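Local coordinates for Mll7089 protein (PDB 2OZ8) that is of unknown function but may act as a magnesium-dependent hydro-lyase of the enolase superfamily, at residues Asp23-Ala28 and Asp196-Trp201; Gly139-Leu144 and Phe164-Gly169; Val223-Leu228 and Ile247-Tyr252; Ile295-Leu300 and Glu317-Asn322. All coordinates share one frame; numbering follows the deposited sequence.

In the fold
All four contacts gather at the C-terminal ends of the barrel strands in an enolase-superfamily fold, where this family places its active site. Interaction 1 opens first in the chain and brings the loop at 23-28, from the N-terminal capping part, onto the loop after strand 192-196; both segments of interaction 2 fall between its two halves in sequence. Interactions 3 and 4 follow in series. Interactions 1 and 2 have centres about 9 Å apart and share the Lys167-Asp196 salt bridge, while interactions 3 and 4, about 18 Å apart, do not touch. Lys165 of interaction 2 pairs with both Glu224 of interaction 3 and Glu317 of interaction 4, tying strands across the barrel mouth through one ammonium group.

Interaction 1: residues Asp23-Ala28 and Asp196-Trp201; sequences DSQVRA and DPNEAW
Ser24 donates its hydroxyl to Pro197 O, with OG 2.8 Å from that oxygen. Ala200 N bonds to the same carbonyl from the opposite face of its plane, and the Ala200 methyl lies against Ser24 CB and OG; a small residue suits each of these two places. Beside this bond the Asp23 carboxylate stacks on the Asn198 amide, their planes 23° apart, with Asp23 OD2 3.5 Å from Asn198 ND2. Water 1 adds a link, accepting from Ser24 N and donating to Asp196 O. The contact sets a loop of the capping part on a barrel loop, the closure seen across the enolase superfamily. Further out, each loop is braced from within. Asp23, with CG turned between its own N and carbonyl carbon (chi1 57°), uses the anti lone pair of OD1 to accept from Gln25 N at 2.7 Å, an Asx turn. Replacing Asp23 with alanine would probably leave Gln25 N without this mate and strip the Asn198 amide of its stacking partner. In the other segment, Pro197-Ala200 forms a type I' turn, whose positive phi at Asn198 is well tolerated by asparagine; Tyr252 holds Asn198 OD1, and Arg91 of a second subunit binds Glu199 O.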
# COMPACT_ATOMS: atom_id res chain seq x y z
N ASP A 23 17.88 -2.79 -33.98
CA ASP A 23 17.43 -1.80 -33.02
C ASP A 23 18.61 -1.43 -32.14
O ASP A 23 19.74 -1.84 -32.41
CB ASP A 23 16.30 -2.38 -32.17
CG ASP A 23 16.71 -3.66 -31.47
OD1 ASP A 23 17.84 -3.72 -30.91
OD2 ASP A 23 15.93 -4.61 -31.47
N SER A 24 18.36 -0.69 -31.07
CA SER A 24 19.43 -0.09 -30.31
C SER A 24 20.32 -1.15 -29.68
O SER A 24 21.37 -0.84 -29.22
CB SER A 24 18.87 0.85 -29.25
OG SER A 24 18.26 0.13 -28.21
N GLN A 25 19.85 -2.39 -29.65
CA GLN A 25 20.50 -3.49 -28.94
C GLN A 25 21.10 -4.54 -29.89
O GLN A 25 22.03 -5.24 -29.53
CB GLN A 25 19.48 -4.25 -28.07
CG GLN A 25 19.29 -3.75 -26.65
CD GLN A 25 18.57 -4.78 -25.77
OE1 GLN A 25 17.34 -4.69 -25.51
NE2 GLN A 25 19.32 -5.76 -25.30
N VAL A 26 20.52 -4.67 -31.09
CA VAL A 26 20.71 -5.85 -31.92
C VAL A 26 20.80 -5.52 -33.42
O VAL A 26 20.20 -4.55 -33.90
CB VAL A 26 19.51 -6.83 -31.59
CG1 VAL A 26 18.99 -7.55 -32.79
CG2 VAL A 26 19.84 -7.78 -30.42
N ARG A 27 21.55 -6.34 -34.14
CA ARG A 27 21.76 -6.21 -35.61
C ARG A 27 21.62 -7.63 -36.22
O ARG A 27 22.06 -8.62 -35.60
CB ARG A 27 23.17 -5.63 -35.89
CG ARG A 27 23.48 -5.20 -37.34
CD ARG A 27 24.82 -4.37 -37.54
NE ARG A 27 25.15 -4.21 -38.97
CZ ARG A 27 25.66 -3.12 -39.56
NH1 ARG A 27 25.94 -2.00 -38.87
NH2 ARG A 27 25.90 -3.13 -40.87
N ALA A 28 20.98 -7.73 -37.38
CA ALA A 28 20.86 -9.00 -38.10
C ALA A 28 20.75 -8.79 -39.58
O ALA A 28 19.92 -7.99 -40.02
CB ALA A 28 19.66 -9.83 -37.62
N ASP A 196 10.53 3.40 -31.00
CA ASP A 196 10.90 2.20 -30.27
C ASP A 196 12.37 2.25 -29.88
O ASP A 196 13.22 1.90 -30.68
CB ASP A 196 10.68 1.00 -31.16
CG ASP A 196 10.84 -0.32 -30.42
OD1 ASP A 196 11.36 -0.37 -29.27
OD2 ASP A 196 10.47 -1.34 -31.02
N PRO A 197 12.69 2.70 -28.66
CA PRO A 197 14.05 2.73 -28.12
C PRO A 197 14.60 1.37 -27.70
O PRO A 197 15.79 1.25 -27.41
CB PRO A 197 13.88 3.56 -26.82
CG PRO A 197 12.54 4.27 -26.98
CD PRO A 197 11.71 3.27 -27.71
N ASN A 198 13.74 0.35 -27.60
CA ASN A 198 14.16 -0.97 -27.17
C ASN A 198 15.03 -0.99 -25.93
O ASN A 198 16.12 -1.60 -25.92
CB ASN A 198 14.87 -1.68 -28.29
CG ASN A 198 14.34 -3.05 -28.48
OD1 ASN A 198 14.71 -3.99 -27.75
ND2 ASN A 198 13.40 -3.19 -29.45
N GLU A 199 14.52 -0.32 -24.90
CA GLU A 199 15.08 -0.31 -23.55
C GLU A 199 16.36 0.50 -23.42
O GLU A 199 17.07 0.41 -22.41
CB GLU A 199 15.29 -1.74 -22.97
CG GLU A 199 14.11 -2.72 -22.99
CD GLU A 199 14.35 -4.05 -22.14
OE1 GLU A 199 15.32 -4.79 -22.33
OE2 GLU A 199 13.56 -4.42 -21.28
N ALA A 200 16.70 1.28 -24.44
CA ALA A 200 17.91 2.09 -24.42
C ALA A 200 17.89 3.14 -23.32
O ALA A 200 18.95 3.63 -22.91
CB ALA A 200 18.16 2.76 -25.79
N TRP A 201 16.72 3.51 -22.84
CA TRP A 201 16.64 4.67 -21.91
C TRP A 201 16.40 4.23 -20.47
O TRP A 201 15.92 3.14 -20.23
CB TRP A 201 15.58 5.64 -22.38
CG TRP A 201 15.82 6.19 -23.75
CD1 TRP A 201 17.02 6.33 -24.37
CD2 TRP A 201 14.84 6.77 -24.62
NE1 TRP A 201 16.85 6.94 -25.60
CE2 TRP A 201 15.53 7.21 -25.79
CE3 TRP A 201 13.46 6.97 -24.53
CZ2 TRP A 201 14.88 7.85 -26.87
CZ3 TRP A 201 12.80 7.62 -25.61
CH2 TRP A 201 13.53 8.05 -26.77
O HOH W 1 15.65 0.68 -30.98

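Interaction 2: residues Gly139-Leu144 and Phe164-Gly169; sequences GLDFHL and FKIKVG
Gly139 and Lys165 make the backbone bond of this contact: Gly139 N donates to Lys165 O at 3.3 Å. Water 2 also donates to Lys165 O and accepts from Leu140 N. A second bond joins side chain to backbone, with Lys167 N donating to Asp141 OD1 at 3.1 Å, on the syn side and 22° out of the carboxylate plane. Asp141 reaches it because chi1 of 56° folds the carboxylate back over its own backbone. An alanine in place of Asp141 carries no carboxylate, which would probably leave Lys167 N without its acceptor and cost one of the two direct bonds between loop and strand. The apolar contacts run along Lys167, whose length suits the role: CB meets Phe142 CB at 3.8 Å, and after a bend at chi2 (-67°) CE lies 3.7 Å from Leu140 CD2. The Phe142 ring borders the loop at Gly169, whose positive phi calls for a residue lacking a side chain. Lys165 and Lys167 form the Lys-X-Lys pattern that many enolase-superfamily members carry on the second barrel strand. Methylenes packed against the loop and a salt bridge to Asp196 probably fix where Lys167 NZ sits, as Glu224 and Glu317 do for Lys165 NZ.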
# COMPACT_ATOMS: atom_id res chain seq x y z
N GLY A 139 10.28 -0.12 -39.75
CA GLY A 139 11.50 -0.16 -40.52
C GLY A 139 12.57 -1.06 -39.96
O GLY A 139 13.36 -1.58 -40.73
N LEU A 140 12.57 -1.29 -38.64
CA LEU A 140 13.65 -2.08 -37.97
C LEU A 140 14.98 -1.47 -38.43
O LEU A 140 15.94 -2.17 -38.79
CB LEU A 140 13.53 -3.59 -38.30
CG LEU A 140 12.13 -4.25 -38.19
CD1 LEU A 140 12.11 -5.73 -38.61
CD2 LEU A 140 11.49 -4.11 -36.77
N ASP A 141 14.99 -0.14 -38.41
CA ASP A 141 15.86 0.71 -39.26
C ASP A 141 17.00 1.29 -38.54
O ASP A 141 17.58 2.21 -39.04
CB ASP A 141 15.07 1.93 -39.77
CG ASP A 141 14.46 2.75 -38.60
OD1 ASP A 141 13.40 2.32 -38.13
OD2 ASP A 141 15.08 3.76 -38.11
N PHE A 142 17.33 0.81 -37.36
CA PHE A 142 18.36 1.46 -36.58
C PHE A 142 19.72 1.46 -37.29
O PHE A 142 20.54 2.35 -37.09
CB PHE A 142 18.49 0.76 -35.23
CG PHE A 142 19.32 1.50 -34.24
CD1 PHE A 142 18.75 2.57 -33.49
CD2 PHE A 142 20.66 1.18 -34.07
CE1 PHE A 142 19.51 3.30 -32.54
CE2 PHE A 142 21.46 1.88 -33.12
CZ PHE A 142 20.88 2.97 -32.37
N HIS A 143 19.96 0.46 -38.14
CA HIS A 143 21.30 0.30 -38.72
C HIS A 143 21.32 0.77 -40.15
O HIS A 143 22.39 0.88 -40.75
CB HIS A 143 21.75 -1.13 -38.59
CG HIS A 143 22.00 -1.53 -37.18
ND1 HIS A 143 23.00 -0.96 -36.42
CD2 HIS A 143 21.36 -2.40 -36.36
CE1 HIS A 143 22.97 -1.47 -35.20
NE2 HIS A 143 21.99 -2.35 -35.14
N LEU A 144 20.14 1.06 -40.68
CA LEU A 144 19.97 1.58 -42.03
C LEU A 144 20.71 2.91 -42.27
O LEU A 144 20.66 3.80 -41.43
CB LEU A 144 18.47 1.73 -42.33
CG LEU A 144 17.86 0.82 -43.40
CD1 LEU A 144 18.55 -0.55 -43.50
CD2 LEU A 144 16.37 0.66 -43.25
N PHE A 164 3.80 4.85 -39.10
CA PHE A 164 5.22 4.54 -39.34
C PHE A 164 5.95 4.42 -38.00
O PHE A 164 5.79 5.27 -37.15
CB PHE A 164 5.88 5.67 -40.16
CG PHE A 164 5.18 5.94 -41.47
CD1 PHE A 164 5.44 5.14 -42.60
CD2 PHE A 164 4.19 6.91 -41.58
CE1 PHE A 164 4.74 5.31 -43.78
CE2 PHE A 164 3.46 7.08 -42.82
CZ PHE A 164 3.75 6.29 -43.89
N LYS A 165 6.73 3.35 -37.80
CA LYS A 165 7.52 3.18 -36.58
C LYS A 165 9.00 3.09 -36.91
O LYS A 165 9.40 2.32 -37.78
CB LYS A 165 7.11 1.92 -35.82
CG LYS A 165 7.76 1.82 -34.45
CD LYS A 165 8.11 0.35 -34.07
CE LYS A 165 6.91 -0.44 -33.71
NZ LYS A 165 7.13 -1.81 -33.17
N ILE A 166 9.78 3.88 -36.19
CA ILE A 166 11.20 3.92 -36.31
C ILE A 166 11.87 3.55 -35.01
O ILE A 166 11.24 3.65 -33.93
CB ILE A 166 11.71 5.29 -36.80
CG1 ILE A 166 11.40 6.38 -35.77
CG2 ILE A 166 11.08 5.59 -38.22
CD1 ILE A 166 11.96 7.74 -36.11
N LYS A 167 13.12 3.12 -35.13
CA LYS A 167 13.95 2.72 -34.00
C LYS A 167 14.77 3.86 -33.54
O LYS A 167 15.38 4.51 -34.35
CB LYS A 167 14.90 1.58 -34.38
CG LYS A 167 14.16 0.35 -34.86
CD LYS A 167 13.35 -0.33 -33.80
CE LYS A 167 12.78 -1.66 -34.27
NZ LYS A 167 11.72 -2.21 -33.32
N VAL A 168 14.80 4.08 -32.23
CA VAL A 168 15.61 5.15 -31.67
C VAL A 168 16.45 4.57 -30.57
O VAL A 168 16.52 3.36 -30.43
CB VAL A 168 14.76 6.36 -31.16
CG1 VAL A 168 14.00 7.01 -32.36
CG2 VAL A 168 13.80 5.93 -30.07
N GLY A 169 17.09 5.43 -29.77
CA GLY A 169 17.94 4.95 -28.69
C GLY A 169 19.41 5.12 -28.96
O GLY A 169 20.21 4.57 -28.21
O HOH W 2 10.52 -0.43 -36.74

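Interaction 3: residues Val223-Leu228 and Ile247-Tyr252; sequences VEDPIL and INSGEY
Asp225 reaches from the end of one strand to Gly250 and Glu251 just beyond the end of the next. Its backbone is in the left-handed region, and chi1 of -51° keeps CG beside its own N. From CB the chain leads to CG, which sits 3.4 Å from Glu251 CB. At the tip the two oxygens part. OD1 accepts from Glu251 N at 3.2 Å, met on the syn side but 32° out of the carboxylate plane, and takes a weak bond from Gly250 N; OD2 rests against Glu251 CB. Gly250 suits this bend, since its backbone angles call for glycine.

Behind this side chain, strands 222-224 and 246-249 pair in parallel, as the two strands of a beta-alpha-beta unit joined through helix 232-241. Asn248 N bonds to Val223 O at 2.8 Å, and Asp225 N to Asn248 O at 2.9 Å. On the side facing the helices, Val223, in the conformer given, packs on Ile247, both branched and apolar. On the barrel interior, Glu224 and Asn248 run side by side with carboxylate and amide planes stacked 20° apart; Lys165 and Trp222 hold Glu224 OE1, Ser294 binds Asn248 ND2, and His273 binds Glu251 OE1. The chemistry thus changes across the sheet: hydrocarbon seals the outside, while the inside gathers carboxylates and amides, a setting consistent with the magnesium binding expected of the family.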
# COMPACT_ATOMS: atom_id res chain seq x y z
N VAL A 223 5.22 5.35 -27.73
CA VAL A 223 6.60 4.98 -27.57
C VAL A 223 6.59 3.54 -27.03
O VAL A 223 5.87 3.21 -26.08
CB VAL A 223 7.39 5.97 -26.64
CG1 VAL A 223 6.72 6.15 -25.29
CG2 VAL A 223 8.85 5.53 -26.48
N GLU A 224 7.39 2.69 -27.67
CA GLU A 224 7.36 1.28 -27.37
C GLU A 224 8.60 0.85 -26.61
O GLU A 224 9.68 1.21 -26.99
CB GLU A 224 7.31 0.58 -28.70
CG GLU A 224 6.68 -0.79 -28.67
CD GLU A 224 6.30 -1.29 -30.06
OE1 GLU A 224 5.73 -0.51 -30.89
OE2 GLU A 224 6.59 -2.46 -30.31
N ASP A 225 8.45 0.05 -25.56
CA ASP A 225 9.57 -0.40 -24.77
C ASP A 225 10.69 0.64 -24.51
O ASP A 225 11.84 0.40 -24.82
CB ASP A 225 10.19 -1.65 -25.38
CG ASP A 225 9.18 -2.70 -25.67
OD1 ASP A 225 8.41 -3.07 -24.75
OD2 ASP A 225 9.13 -3.18 -26.84
N PRO A 226 10.35 1.80 -23.90
CA PRO A 226 11.40 2.82 -23.81
C PRO A 226 12.52 2.48 -22.82
O PRO A 226 13.62 3.01 -22.97
CB PRO A 226 10.64 4.07 -23.35
CG PRO A 226 9.39 3.58 -22.67
CD PRO A 226 9.06 2.22 -23.27
N ILE A 227 12.27 1.58 -21.85
CA ILE A 227 13.16 1.32 -20.73
C ILE A 227 13.08 -0.17 -20.37
O ILE A 227 12.19 -0.90 -20.83
CB ILE A 227 12.78 2.22 -19.45
CG1 ILE A 227 11.39 1.84 -18.86
CG2 ILE A 227 12.83 3.73 -19.74
CD1 ILE A 227 11.05 2.34 -17.47
N LEU A 228 14.07 -0.61 -19.58
CA LEU A 228 14.10 -1.91 -18.92
C LEU A 228 12.72 -2.38 -18.59
O LEU A 228 12.02 -1.75 -17.83
CB LEU A 228 14.92 -1.81 -17.63
CG LEU A 228 15.59 -3.11 -17.22
CD1 LEU A 228 16.41 -3.67 -18.41
CD2 LEU A 228 16.48 -2.96 -15.98
N ILE A 247 2.41 4.76 -23.64
CA ILE A 247 3.56 3.95 -23.32
C ILE A 247 3.23 2.49 -23.63
O ILE A 247 2.41 1.86 -22.95
CB ILE A 247 3.93 4.09 -21.83
CG1 ILE A 247 4.08 5.58 -21.42
CG2 ILE A 247 5.18 3.27 -21.50
CD1 ILE A 247 5.28 6.33 -22.07
N ASN A 248 3.87 1.95 -24.66
CA ASN A 248 3.50 0.65 -25.18
C ASN A 248 4.55 -0.27 -24.60
O ASN A 248 5.71 -0.00 -24.71
CB ASN A 248 3.49 0.74 -26.72
CG ASN A 248 3.06 -0.55 -27.41
OD1 ASN A 248 3.39 -1.63 -26.98
ND2 ASN A 248 2.32 -0.42 -28.53
N SER A 249 4.15 -1.36 -23.96
CA SER A 249 5.09 -2.18 -23.19
C SER A 249 4.78 -3.65 -23.28
O SER A 249 3.66 -4.03 -23.49
CB SER A 249 5.07 -1.80 -21.71
OG SER A 249 6.37 -1.98 -21.17
N GLY A 250 5.81 -4.46 -23.14
CA GLY A 250 5.66 -5.90 -22.92
C GLY A 250 6.62 -6.79 -23.70
O GLY A 250 6.49 -8.02 -23.63
N GLU A 251 7.54 -6.18 -24.46
CA GLU A 251 8.54 -6.94 -25.23
C GLU A 251 9.40 -7.76 -24.28
O GLU A 251 9.71 -7.31 -23.17
CB GLU A 251 9.45 -6.02 -26.10
CG GLU A 251 10.34 -6.71 -27.18
CD GLU A 251 9.61 -6.99 -28.53
OE1 GLU A 251 8.47 -7.47 -28.45
OE2 GLU A 251 10.17 -6.74 -29.65
N TYR A 252 9.74 -8.97 -24.71
CA TYR A 252 10.68 -9.84 -24.00
C TYR A 252 10.03 -10.51 -22.79
O TYR A 252 10.70 -11.18 -22.00
CB TYR A 252 11.98 -9.09 -23.60
CG TYR A 252 12.62 -8.36 -24.78
CD1 TYR A 252 12.77 -6.97 -24.78
CD2 TYR A 252 13.04 -9.09 -25.91
CE1 TYR A 252 13.34 -6.31 -25.88
CE2 TYR A 252 13.61 -8.44 -27.00
CZ TYR A 252 13.75 -7.06 -26.99
OH TYR A 252 14.31 -6.46 -28.10
O HOH W 3 9.51 -0.80 -21.50

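Interaction 4: residues Ile295-Leu300 and Glu317-Asn322; sequences IGNTFL and EYSFQN
Glu317 and Asn297 meet where the last two strands of the (beta/alpha) barrel, 293-295 and 313-318, run out side by side. The tight part is built around the Glu317 side chain. Extended, with CG anti to the backbone N (chi1 -172°), it reaches across the loop after strand 293-295, and its carboxylate lies stacked on the side-chain amide of Asn297, the planes 20° apart and Glu317 CD 3.6 Å from Asn297 CG. The same carboxylate receives a backbone donor: Asn297 N bonds to Glu317 OE1 at 3.0 Å, coming from above the carboxylate plane, 40° out of it. Gly296 CA lies 3.3 Å from Glu317 OE1, a close approach that the lack of a side chain probably eases. Earlier along the strands, Glu317 N bonds to Ile295 O at 2.8 Å, the last direct backbone tie between the strands in this contact. The other oxygen, Glu317 OE2, is held by Ser138 and by a salt bridge to Lys165, so that an acidic residue suits this buried spot. Ser319, small and polar, brings its OG to the edge of the packed part, 3.4 Å from Asn297 CG.

Farther along, the two chains diverge and water replaces direct contact. Water 5 accepts from Thr298 N and lies next to Glu317 O, linking the two backbones where they make no direct bond. Gln321, long enough to lean toward the other chain, has OE1 bonded to Arg17, while its NE2 donates to water 4 at 2.8 Å, and that water makes a weak bond, 3.3 Å long, to Thr298 O.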
# COMPACT_ATOMS: atom_id res chain seq x y z
N ILE A 295 -0.48 -5.86 -31.88
CA ILE A 295 0.21 -7.03 -32.40
C ILE A 295 1.50 -6.62 -33.16
O ILE A 295 1.45 -5.83 -34.13
CB ILE A 295 -0.73 -7.79 -33.34
CG1 ILE A 295 -2.12 -7.99 -32.67
CG2 ILE A 295 -0.04 -9.05 -33.93
CD1 ILE A 295 -2.30 -9.09 -31.66
N GLY A 296 2.62 -7.11 -32.66
CA GLY A 296 3.89 -6.92 -33.27
C GLY A 296 4.14 -7.93 -34.40
O GLY A 296 3.22 -8.69 -34.81
N ASN A 297 5.37 -7.90 -34.92
CA ASN A 297 5.78 -8.80 -35.98
C ASN A 297 5.46 -10.22 -35.61
O ASN A 297 5.85 -10.67 -34.54
CB ASN A 297 7.27 -8.68 -36.28
CG ASN A 297 7.58 -7.42 -37.01
OD1 ASN A 297 8.52 -6.70 -36.66
ND2 ASN A 297 6.79 -7.12 -38.03
N THR A 298 4.68 -10.87 -36.47
CA THR A 298 4.56 -12.31 -36.45
C THR A 298 5.13 -12.83 -37.77
O THR A 298 5.02 -12.17 -38.81
CB THR A 298 3.12 -12.78 -36.12
OG1 THR A 298 2.15 -12.28 -37.07
CG2 THR A 298 2.73 -12.28 -34.71
N PHE A 299 5.80 -13.97 -37.73
CA PHE A 299 6.35 -14.55 -38.96
C PHE A 299 5.26 -14.75 -40.00
O PHE A 299 4.31 -15.45 -39.76
CB PHE A 299 7.13 -15.85 -38.72
CG PHE A 299 8.13 -16.12 -39.79
CD1 PHE A 299 9.45 -15.72 -39.63
CD2 PHE A 299 7.75 -16.71 -40.99
CE1 PHE A 299 10.38 -15.94 -40.64
CE2 PHE A 299 8.67 -16.95 -42.01
CZ PHE A 299 9.99 -16.56 -41.84
N LEU A 300 5.42 -14.07 -41.14
CA LEU A 300 4.48 -14.09 -42.25
C LEU A 300 3.08 -13.61 -41.93
O LEU A 300 2.14 -13.92 -42.65
CB LEU A 300 4.47 -15.46 -42.98
CG LEU A 300 5.63 -15.62 -43.95
CD1 LEU A 300 5.66 -17.00 -44.59
CD2 LEU A 300 5.61 -14.54 -45.02
N GLU A 317 1.83 -4.83 -36.67
CA GLU A 317 3.12 -4.44 -37.19
C GLU A 317 3.48 -5.16 -38.50
O GLU A 317 3.39 -6.40 -38.58
CB GLU A 317 4.21 -4.71 -36.14
CG GLU A 317 5.59 -4.17 -36.53
CD GLU A 317 6.61 -4.34 -35.48
OE1 GLU A 317 6.35 -5.11 -34.55
OE2 GLU A 317 7.68 -3.72 -35.57
N TYR A 318 3.94 -4.40 -39.49
CA TYR A 318 4.51 -5.02 -40.72
C TYR A 318 5.89 -4.41 -41.06
O TYR A 318 6.04 -3.20 -41.10
CB TYR A 318 3.55 -4.93 -41.92
CG TYR A 318 4.14 -5.61 -43.13
CD1 TYR A 318 4.21 -7.01 -43.21
CD2 TYR A 318 4.71 -4.86 -44.16
CE1 TYR A 318 4.84 -7.63 -44.29
CE2 TYR A 318 5.34 -5.47 -45.25
CZ TYR A 318 5.38 -6.84 -45.31
OH TYR A 318 5.99 -7.40 -46.37
N SER A 319 6.87 -5.26 -41.35
CA SER A 319 8.27 -4.83 -41.39
C SER A 319 8.99 -5.07 -42.72
O SER A 319 10.20 -4.96 -42.81
CB SER A 319 9.04 -5.48 -40.25
OG SER A 319 8.64 -4.94 -39.00
N PHE A 320 8.23 -5.41 -43.76
CA PHE A 320 8.77 -5.57 -45.09
C PHE A 320 9.90 -6.59 -45.17
O PHE A 320 10.78 -6.45 -45.99
CB PHE A 320 9.21 -4.19 -45.67
CG PHE A 320 8.11 -3.20 -45.69
CD1 PHE A 320 7.29 -3.09 -46.79
CD2 PHE A 320 7.86 -2.37 -44.57
CE1 PHE A 320 6.26 -2.20 -46.81
CE2 PHE A 320 6.80 -1.46 -44.58
CZ PHE A 320 5.99 -1.40 -45.69
N GLN A 321 9.86 -7.64 -44.35
CA GLN A 321 10.91 -8.68 -44.43
C GLN A 321 10.82 -9.55 -45.74
O GLN A 321 9.74 -9.68 -46.34
CB GLN A 321 10.91 -9.51 -43.15
CG GLN A 321 11.40 -8.71 -41.93
CD GLN A 321 11.07 -9.36 -40.62
OE1 GLN A 321 11.96 -9.67 -39.83
NE2 GLN A 321 9.76 -9.58 -40.36
N ASN A 322 11.95 -10.08 -46.21
CA ASN A 322 11.94 -10.88 -47.45
C ASN A 322 11.59 -12.32 -47.12
O ASN A 322 12.46 -13.17 -47.08
CB ASN A 322 13.27 -10.81 -48.21
CG ASN A 322 14.43 -11.40 -47.41
OD1 ASN A 322 14.45 -11.31 -46.17
ND2 ASN A 322 15.43 -12.00 -48.11
O HOH W 4 8.21 -11.24 -38.65
O HOH W 5 3.73 -8.98 -38.73